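Local structure of RPA0582 (Rhodopseudomonas palustris, 3HHL) at residues 22-27 with 92-97; 28-33 with 123-128; 59-64 with 105-110. The protein is of unknown function but belongs to the DUF1330 family and adopts the alpha-beta-barrel fold, with two chains in the assembly. All blocks are in the same frame, centred on the assembly; numbering follows the deposited sequence. Where two conformers were deposited one is given.

Contact 1 (22-27 with 92-97); sequences EGPIHM and IAEYPS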
loop_
_atom_site.group_PDB
_atom_site.type_symbol
_atom_site.label_atom_id
_atom_site.label_comp_id
_atom_site.label_asym_id
_atom_site.label_seq_id
_atom_site.Cartn_x
_atom_site.Cartn_y
_atom_site.Cartn_z
ATOM N N GLU C 22 21.558 7.932 0.176
ATOM C CA GLU C 22 21.066 9.184 0.700
ATOM C C GLU C 22 19.683 9.517 0.076
ATOM O O GLU C 22 19.455 9.371 -1.150
ATOM C CB GLU C 22 22.086 10.317 0.478
ATOM C CG GLU C 22 21.742 11.623 1.138
ATOM C CD GLU C 22 22.937 12.548 1.273
ATOM O OE1 GLU C 22 24.078 12.056 1.538
ATOM O OE2 GLU C 22 22.757 13.778 1.129
ATOM N N GLY C 23 18.777 9.951 0.950
ATOM C CA GLY C 23 17.503 10.485 0.510
ATOM C C GLY C 23 16.411 9.961 1.411
ATOM O O GLY C 23 16.596 9.001 2.086
ATOM N N PRO C 24 15.274 10.628 1.442
ATOM C CA PRO C 24 14.168 10.179 2.242
ATOM C C PRO C 24 13.762 8.779 1.864
ATOM O O PRO C 24 13.990 8.349 0.734
ATOM C CB PRO C 24 13.039 11.130 1.842
ATOM C CG PRO C 24 13.689 12.293 1.328
ATOM C CD PRO C 24 14.943 11.860 0.698
ATOM N N ILE C 25 13.188 8.095 2.836
ATOM C CA ILE C 25 12.591 6.813 2.672
ATOM C C ILE C 25 11.156 7.003 3.074
ATOM O O ILE C 25 10.873 7.739 4.007
ATOM C CB ILE C 25 13.233 5.704 3.542
ATOM C CG1 ILE C 25 13.268 6.069 5.026
ATOM C CG2 ILE C 25 14.641 5.465 3.093
ATOM C CD1 ILE C 25 13.718 4.925 5.945
ATOM N N HIS C 26 10.256 6.392 2.322
ATOM C CA HIS C 26 8.843 6.370 2.631
ATOM C C HIS C 26 8.458 4.979 3.015
ATOM O O HIS C 26 8.721 4.029 2.294
ATOM C CB HIS C 26 8.017 6.797 1.421
ATOM C CG HIS C 26 7.882 8.275 1.293
ATOM N ND1 HIS C 26 7.093 8.868 0.331
ATOM C CD2 HIS C 26 8.490 9.283 1.971
ATOM C CE1 HIS C 26 7.219 10.178 0.432
ATOM N NE2 HIS C 26 8.053 10.461 1.422
HETATM N N MSE C 27 7.817 4.866 4.153
HETATM C CA MSE C 27 7.478 3.595 4.720
HETATM C C MSE C 27 5.943 3.442 4.671
HETATM O O MSE C 27 5.201 4.046 5.460
HETATM C CB MSE C 27 7.984 3.538 6.138
HETATM C CG MSE C 27 9.467 3.763 6.293
HETATM SE SE MSE C 27 10.547 2.469 5.394
HETATM C CE MSE C 27 10.214 0.941 6.500
ATOM N N ILE C 92 1.671 6.304 5.219
ATOM C CA ILE C 92 3.052 6.422 4.794
ATOM C C ILE C 92 3.762 7.343 5.744
ATOM O O ILE C 92 3.304 8.472 5.967
ATOM C CB ILE C 92 3.179 6.968 3.347
ATOM C CG1 ILE C 92 2.521 5.977 2.338
ATOM C CG2 ILE C 92 4.634 7.244 3.029
ATOM C CD1 ILE C 92 2.317 6.603 0.901
ATOM N N ALA C 93 4.875 6.862 6.302
ATOM C CA ALA C 93 5.728 7.633 7.226
ATOM C C ALA C 93 6.940 7.957 6.395
ATOM O O ALA C 93 7.483 7.076 5.739
ATOM C CB ALA C 93 6.108 6.786 8.481
ATOM N N GLU C 94 7.381 9.202 6.409
ATOM C CA GLU C 94 8.668 9.581 5.796
ATOM C C GLU C 94 9.736 9.707 6.874
ATOM O O GLU C 94 9.471 10.234 7.937
ATOM C CB GLU C 94 8.509 10.925 5.096
ATOM C CG GLU C 94 9.796 11.605 4.717
ATOM C CD GLU C 94 9.616 12.726 3.693
ATOM O OE1 GLU C 94 8.627 12.649 2.903
ATOM O OE2 GLU C 94 10.470 13.669 3.670
ATOM N N TYR C 95 10.956 9.254 6.591
ATOM C CA TYR C 95 12.105 9.532 7.456
ATOM C C TYR C 95 13.165 10.126 6.574
ATOM O O TYR C 95 13.187 9.855 5.410
ATOM C CB TYR C 95 12.586 8.263 8.151
ATOM C CG TYR C 95 11.500 7.620 8.995
ATOM C CD1 TYR C 95 10.503 6.858 8.400
ATOM C CD2 TYR C 95 11.469 7.768 10.381
ATOM C CE1 TYR C 95 9.513 6.250 9.137
ATOM C CE2 TYR C 95 10.471 7.163 11.139
ATOM C CZ TYR C 95 9.489 6.408 10.494
ATOM O OH TYR C 95 8.448 5.815 11.186
ATOM N N PRO C 96 14.042 10.967 7.124
ATOM C CA PRO C 96 14.913 11.692 6.220
ATOM C C PRO C 96 16.074 10.841 5.745
ATOM O O PRO C 96 16.797 11.207 4.797
ATOM C CB PRO C 96 15.374 12.874 7.076
ATOM C CG PRO C 96 15.179 12.445 8.461
ATOM C CD PRO C 96 14.078 11.517 8.493
ATOM N N SER C 97 16.255 9.704 6.398
ATOM C CA SER C 97 17.369 8.844 6.068
ATOM C C SER C 97 17.078 7.480 6.656
ATOM O O SER C 97 16.210 7.346 7.519
ATOM C CB SER C 97 18.666 9.364 6.705
ATOM O OG SER C 97 18.607 9.223 8.136
HETATM O O HOH W 1 19.139 10.380 3.656
#

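Contact 2 (28-33 with 123-128); sequences LNLVRL and DSRLIR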
loop_
_atom_site.group_PDB
_atom_site.type_symbol
_atom_site.label_atom_id
_atom_site.label_comp_id
_atom_site.label_asym_id
_atom_site.label_seq_id
_atom_site.Cartn_x
_atom_site.Cartn_y
_atom_site.Cartn_z
ATOM N N LEU C 28 5.485 2.627 3.720
ATOM C CA LEU C 28 4.063 2.323 3.571
ATOM C C LEU C 28 3.693 1.232 4.539
ATOM O O LEU C 28 4.235 0.130 4.458
ATOM C CB LEU C 28 3.747 1.895 2.153
ATOM C CG LEU C 28 2.333 1.410 1.855
ATOM C CD1 LEU C 28 1.252 2.419 2.280
ATOM C CD2 LEU C 28 2.205 1.064 0.355
ATOM N N ASN C 29 2.779 1.545 5.447
ATOM C CA ASN C 29 2.349 0.616 6.497
ATOM C C ASN C 29 0.917 0.127 6.193
ATOM O O ASN C 29 -0.016 0.953 6.088
ATOM C CB ASN C 29 2.322 1.343 7.857
ATOM C CG ASN C 29 3.694 1.521 8.486
ATOM O OD1 ASN C 29 4.039 0.780 9.393
ATOM N ND2 ASN C 29 4.461 2.534 8.046
ATOM N N LEU C 30 0.723 -1.180 6.060
ATOM C CA LEU C 30 -0.613 -1.767 6.015
ATOM C C LEU C 30 -0.779 -2.552 7.319
ATOM O O LEU C 30 -0.058 -3.522 7.552
ATOM C CB LEU C 30 -0.791 -2.671 4.808
ATOM C CG LEU C 30 -0.306 -2.091 3.465
ATOM C CD1 LEU C 30 -0.376 -3.144 2.399
ATOM C CD2 LEU C 30 -1.057 -0.808 3.008
ATOM N N VAL C 31 -1.687 -2.139 8.200
ATOM C CA VAL C 31 -1.769 -2.818 9.494
ATOM C C VAL C 31 -3.140 -3.414 9.785
ATOM O O VAL C 31 -4.167 -2.708 9.704
ATOM C CB VAL C 31 -1.432 -1.880 10.671
ATOM C CG1 VAL C 31 -1.387 -2.702 11.952
ATOM C CG2 VAL C 31 -0.125 -1.129 10.419
ATOM N N ARG C 32 -3.162 -4.695 10.135
ATOM C CA ARG C 32 -4.393 -5.341 10.519
ATOM C C ARG C 32 -4.323 -5.695 11.993
ATOM O O ARG C 32 -3.444 -6.443 12.405
ATOM C CB ARG C 32 -4.623 -6.592 9.689
ATOM C CG ARG C 32 -5.989 -7.228 9.925
ATOM C CD ARG C 32 -6.238 -8.361 8.939
ATOM N NE ARG C 32 -7.324 -9.246 9.350
ATOM C CZ ARG C 32 -7.995 -10.030 8.517
ATOM N NH1 ARG C 32 -7.709 -10.018 7.219
ATOM N NH2 ARG C 32 -8.954 -10.808 8.979
ATOM N N LEU C 33 -5.248 -5.156 12.779
ATOM C CA LEU C 33 -5.210 -5.303 14.217
ATOM C C LEU C 33 -5.964 -6.530 14.737
ATOM O O LEU C 33 -6.980 -6.936 14.184
ATOM C CB LEU C 33 -5.785 -4.049 14.865
ATOM C CG LEU C 33 -5.022 -2.726 14.652
ATOM C CD1 LEU C 33 -5.830 -1.580 15.226
ATOM C CD2 LEU C 33 -3.645 -2.800 15.263
ATOM N N ASP C 123 -1.494 -8.946 11.528
ATOM C CA ASP C 123 -0.750 -9.103 10.264
ATOM C C ASP C 123 -0.494 -7.712 9.755
ATOM O O ASP C 123 -1.267 -6.813 10.039
ATOM C CB ASP C 123 -1.621 -9.841 9.260
ATOM C CG ASP C 123 -0.886 -10.286 7.988
ATOM O OD1 ASP C 123 0.373 -10.392 7.930
ATOM O OD2 ASP C 123 -1.643 -10.575 7.020
ATOM N N SER C 124 0.597 -7.529 9.028
ATOM C CA SER C 124 0.968 -6.203 8.516
ATOM C C SER C 124 1.925 -6.303 7.371
ATOM O O SER C 124 2.532 -7.336 7.163
ATOM C CB SER C 124 1.657 -5.367 9.588
ATOM O OG SER C 124 2.812 -6.042 10.073
ATOM N N ARG C 125 2.056 -5.202 6.650
ATOM C CA ARG C 125 3.141 -5.002 5.707
ATOM C C ARG C 125 3.809 -3.697 6.015
ATOM O O ARG C 125 3.154 -2.757 6.451
ATOM C CB ARG C 125 2.604 -4.935 4.301
ATOM C CG ARG C 125 1.847 -6.148 3.887
ATOM C CD ARG C 125 2.775 -7.333 3.812
ATOM N NE ARG C 125 2.052 -8.498 3.353
ATOM C CZ ARG C 125 1.404 -9.349 4.144
ATOM N NH1 ARG C 125 1.377 -9.198 5.475
ATOM N NH2 ARG C 125 0.784 -10.386 3.594
ATOM N N LEU C 126 5.128 -3.658 5.834
ATOM C CA LEU C 126 5.883 -2.420 5.926
ATOM C C LEU C 126 6.775 -2.457 4.718
ATOM O O LEU C 126 7.703 -3.235 4.665
ATOM C CB LEU C 126 6.687 -2.368 7.231
ATOM C CG LEU C 126 7.498 -1.109 7.576
ATOM C CD1 LEU C 126 6.605 0.081 7.594
ATOM C CD2 LEU C 126 8.208 -1.277 8.915
ATOM N N ILE C 127 6.441 -1.632 3.735
ATOM C CA ILE C 127 7.108 -1.609 2.453
ATOM C C ILE C 127 7.942 -0.362 2.357
ATOM O O ILE C 127 7.435 0.749 2.587
ATOM C CB ILE C 127 6.084 -1.572 1.345
ATOM C CG1 ILE C 127 5.134 -2.790 1.482
ATOM C CG2 ILE C 127 6.779 -1.530 -0.003
ATOM C CD1 ILE C 127 3.875 -2.738 0.581
ATOM N N ARG C 128 9.219 -0.533 2.024
ATOM C CA ARG C 128 10.107 0.601 1.974
ATOM C C ARG C 128 10.152 1.088 0.561
ATOM O O ARG C 128 10.429 0.289 -0.318
ATOM C CB ARG C 128 11.496 0.232 2.409
ATOM C CG ARG C 128 12.492 1.372 2.187
ATOM C CD ARG C 128 13.933 0.853 2.329
ATOM N NE ARG C 128 14.911 1.713 1.704
ATOM C CZ ARG C 128 16.214 1.666 1.948
ATOM N NH1 ARG C 128 16.708 0.802 2.817
ATOM N NH2 ARG C 128 17.035 2.508 1.319
HETATM O O HOH W 2 3.271 -1.734 9.340
#

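Contact 3 (59-64 with 105-110); sequences GPVSER and IRDPVY. Unlike the reference sequence in segment 59-64: Ser62 (reference Phe).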
loop_
_atom_site.group_PDB
_atom_site.type_symbol
_atom_site.label_atom_id
_atom_site.label_comp_id
_atom_site.label_asym_id
_atom_site.label_seq_id
_atom_site.Cartn_x
_atom_site.Cartn_y
_atom_site.Cartn_z
ATOM N N GLY C 59 5.579 8.056 19.169
ATOM C CA GLY C 59 5.496 9.375 18.539
ATOM C C GLY C 59 6.653 10.321 18.809
ATOM O O GLY C 59 7.261 10.827 17.888
ATOM N N PRO C 60 6.972 10.562 20.076
ATOM C CA PRO C 60 8.038 11.536 20.317
ATOM C C PRO C 60 9.375 11.117 19.764
ATOM O O PRO C 60 10.163 11.966 19.390
ATOM C CB PRO C 60 8.108 11.626 21.844
ATOM C CG PRO C 60 6.742 11.157 22.309
ATOM C CD PRO C 60 6.307 10.132 21.317
ATOM N N VAL C 61 9.633 9.823 19.723
ATOM C CA VAL C 61 10.933 9.350 19.283
ATOM C C VAL C 61 11.022 9.557 17.795
ATOM O O VAL C 61 12.001 10.074 17.263
ATOM C CB VAL C 61 11.176 7.869 19.604
ATOM C CG1 VAL C 61 12.595 7.461 19.166
ATOM C CG2 VAL C 61 10.985 7.636 21.071
ATOM N N SER C 62 9.978 9.150 17.115
ATOM C CA SER C 62 9.887 9.376 15.688
ATOM C C SER C 62 10.087 10.845 15.312
ATOM O O SER C 62 10.854 11.164 14.390
ATOM C CB SER C 62 8.525 8.944 15.202
ATOM O OG SER C 62 8.545 8.959 13.793
ATOM N N GLU C 63 9.385 11.704 16.039
ATOM C CA GLU C 63 9.325 13.111 15.733
ATOM C C GLU C 63 10.687 13.749 15.886
ATOM O O GLU C 63 11.104 14.550 15.071
ATOM C CB GLU C 63 8.333 13.774 16.676
ATOM C CG GLU C 63 8.016 15.271 16.444
ATOM C CD GLU C 63 6.595 15.607 16.973
ATOM O OE1 GLU C 63 5.619 14.855 16.635
ATOM O OE2 GLU C 63 6.448 16.588 17.750
ATOM N N ARG C 64 11.373 13.352 16.941
ATOM C CA ARG C 64 12.667 13.883 17.296
ATOM C C ARG C 64 13.686 13.604 16.215
ATOM O O ARG C 64 14.594 14.369 16.023
ATOM C CB ARG C 64 13.097 13.193 18.584
ATOM C CG ARG C 64 14.160 13.869 19.410
ATOM C CD ARG C 64 14.719 12.884 20.479
ATOM N NE ARG C 64 13.664 12.391 21.359
ATOM C CZ ARG C 64 13.579 11.155 21.843
ATOM N NH1 ARG C 64 14.480 10.232 21.553
ATOM N NH2 ARG C 64 12.566 10.840 22.634
ATOM N N ILE C 105 14.552 2.796 15.896
ATOM C CA ILE C 105 14.377 1.402 16.229
ATOM C C ILE C 105 15.278 1.010 17.395
ATOM O O ILE C 105 14.960 0.089 18.146
ATOM C CB ILE C 105 14.623 0.540 14.965
ATOM C CG1 ILE C 105 13.285 0.342 14.290
ATOM C CG2 ILE C 105 15.310 -0.817 15.256
ATOM C CD1 ILE C 105 13.345 -0.814 13.274
ATOM N N ARG C 106 16.398 1.702 17.551
ATOM C CA ARG C 106 17.309 1.379 18.639
ATOM C C ARG C 106 17.027 2.105 19.915
ATOM O O ARG C 106 17.538 1.724 20.953
ATOM C CB ARG C 106 18.737 1.659 18.224
ATOM C CG ARG C 106 19.215 0.752 17.111
ATOM C CD ARG C 106 20.602 1.166 16.754
ATOM N NE ARG C 106 21.247 0.322 15.755
ATOM C CZ ARG C 106 22.468 0.567 15.305
ATOM N NH1 ARG C 106 23.150 1.617 15.771
ATOM N NH2 ARG C 106 23.001 -0.209 14.375
ATOM N N ASP C 107 16.208 3.135 19.848
ATOM C CA ASP C 107 15.960 3.969 21.000
ATOM C C ASP C 107 15.228 3.186 22.118
ATOM O O ASP C 107 14.233 2.522 21.859
ATOM C CB ASP C 107 15.150 5.191 20.607
ATOM C CG ASP C 107 14.969 6.134 21.742
ATOM O OD1 ASP C 107 15.543 7.230 21.727
ATOM O OD2 ASP C 107 14.246 5.775 22.673
ATOM N N PRO C 108 15.723 3.279 23.361
ATOM C CA PRO C 108 15.123 2.513 24.440
ATOM C C PRO C 108 13.662 2.821 24.678
ATOM O O PRO C 108 12.892 1.902 24.998
ATOM C CB PRO C 108 15.965 2.888 25.672
ATOM C CG PRO C 108 16.792 4.072 25.260
ATOM C CD PRO C 108 16.939 3.992 23.793
ATOM N N VAL C 109 13.257 4.070 24.524
ATOM C CA VAL C 109 11.843 4.360 24.638
ATOM C C VAL C 109 11.055 3.685 23.522
ATOM O O VAL C 109 9.966 3.188 23.782
ATOM C CB VAL C 109 11.561 5.855 24.668
ATOM C CG1 VAL C 109 10.062 6.136 24.704
ATOM C CG2 VAL C 109 12.254 6.474 25.884
ATOM N N TYR C 110 11.586 3.662 22.299
ATOM C CA TYR C 110 10.902 2.978 21.180
ATOM C C TYR C 110 10.864 1.501 21.398
ATOM O O TYR C 110 9.851 0.891 21.152
ATOM C CB TYR C 110 11.558 3.221 19.813
ATOM C CG TYR C 110 10.792 2.577 18.664
ATOM C CD1 TYR C 110 9.732 3.234 18.042
ATOM C CD2 TYR C 110 11.117 1.305 18.224
ATOM C CE1 TYR C 110 9.021 2.634 17.024
ATOM C CE2 TYR C 110 10.434 0.698 17.204
ATOM C CZ TYR C 110 9.379 1.347 16.609
ATOM O OH TYR C 110 8.698 0.692 15.596
#

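Contact 1 (22-27 with 92-97)
Strand 25-33 pairs antiparallel, through Ile25 to Met27, with Ala93 to Tyr95 of strand 89-95, the strand directions 154° apart, with hydrogen-bonded pairs at Ile25-Tyr95 and Met27-Ala93. One bond joins Met27 N to Ala93 O at 2.7 Å. Between these pairs His26 and Glu94 form a non-hydrogen-bonded pair, their side chains on the other face from Ile25 and Tyr95. The extended Glu94 chain, its CG trans to the backbone N (chi1 166°), carries OE1 to the edge of the imidazole, where His26 NE2 donates to Glu94 OE1 at 2.7 Å. The carboxylate, turned 31° from the ring, receives that N-H from above its plane. On the Ile25-Tyr95 face, Ile25 CG1 rests on Tyr95 CB at 3.9 Å, and the bent selenomethionine chain of Met27 crosses Tyr95, CG to CE1, at 3.8 Å. These apolar groups meet Phe101 of helix 98-106. Where the strands part, a water accepts from Gly23 N (2.8 Å) and donates to Pro96 O; the backbone angles of Gly23 would press a CB against the preceding carbonyl. Because His26 ND1 also bonds an aromatic side chain of the second chain, the imidazole is fixed in rotation, linking strand pairing to subunit contact.

Contact 2 (28-33 with 123-128)
Arg125 and Leu30 sit opposite each other in an antiparallel hydrogen-bonded pair, one of three such pairs that join strand 25-33 to strand 121-128, with Leu28-Ile127 and Arg32-Asp123 at its ends. The aliphatic root of the arginine serves as a hydrocarbon: CB lies 4.0 Å from Leu30 CD1, and Arg125 CG touches the same Leu30 CD1 at 4.0 Å. A bend at chi2 (-66°) then turns the chain away from Leu30, and the guanidinium comes to Ser124 and Asp123, just before it in the chain. NE forms a salt bridge with an acidic side chain of the second protein chain. NH1 donates twice, both partners lying in the guanidinium plane: to Asp123 OD1 at 2.9 Å, in a salt bridge, and to Ser124 O at 2.8 Å, met from above the carbonyl plane. Asp123 OD1 also accepts from His5 N. With an alanine in place of Arg125, Asp123 and the acidic side chain of the second chain would probably lose this cationic partner, and Leu30 the contact with CG. Next to this pair, Leu28 and Ile127 run side by side, their CD2 and CD1 4.2 Å apart. On the opposite face Asn29 lies beside Leu126, and a water donates to Asn29 OD1 at 2.6 Å and to Arg125 O at 3.1 Å, tying side chain to backbone across the strands. Strand 89-95 flanks 28-33 on its other edge, Tyr51 of helix 47-64 packs on Val31, and residues 126-128 pair with an antiparallel strand of the second chain, carrying the sheet across the interface.

Contact 3 (59-64 with 105-110)
Arg64 NH1 reaches Asp107 OD1 at 3.2 Å, a salt bridge with a bent hydrogen bond that joins the C-terminal turn of helix 47-64 to the corner between helices 98-106 and 108-113. The oxygen lies at the edge of the guanidinium, in its plane, whereas the arginine comes to it from above the carboxylate; the two planes are 47° apart. The bend at chi3 of Arg64 (-58°) brings the guanidinium back beside its own helix, with Val61 CA 4.0 Å from one face. Asp107 has a second task at the N-cap of helix 108-113: its OD2 accepts weak bonds from Val109 N at 2.7 Å and from Tyr110 N at 3.4 Å. Proline suits the next position, because the first turn of a helix asks no amide hydrogen of it. Beside the charged pair, Val61 packs between the helices with its two branches. CG1 abuts Asp107 CB at 3.7 Å and comes to 4.4 Å from Tyr110 CB, while Val61 CG2 crosses Val109 CG1 obliquely at 4.0 Å. A branched apolar residue fits here: one methyl meets Val109, the other the CB and carboxylate carbon of Asp107. The arginine on one oxygen and the positive helix end at the other would both tend to stabilise the ionised aspartate, so one carboxylate probably helps both to cap helix 108-113 and to tie it to helix 47-64.

How the contacts relate
Contacts 1 and 2 lie on either edge of strand 25-33, the one pairing it with 89-95, the other with 121-128; their centres are 16 Å apart, and Met27 packs on Leu126 between them. Contact 3 lies in the helical layer, centred 15 Å from contact 1 and 19 Å from contact 2. It touches contact 1 where Tyr95 meets Ser62, which differs from the reference sequence. Along the chain its segments fall between those of contact 2 and alternate with those of contact 1. This strand-helix-strand-strand-helix-strand order is that of a ferredoxin-like, dimeric alpha-beta-barrel unit. A polyethylene glycol, probably from the crystallisation liquor, lies near Asn29, Tyr95 and Tyr110 and may mark a pocket between sheet and helices.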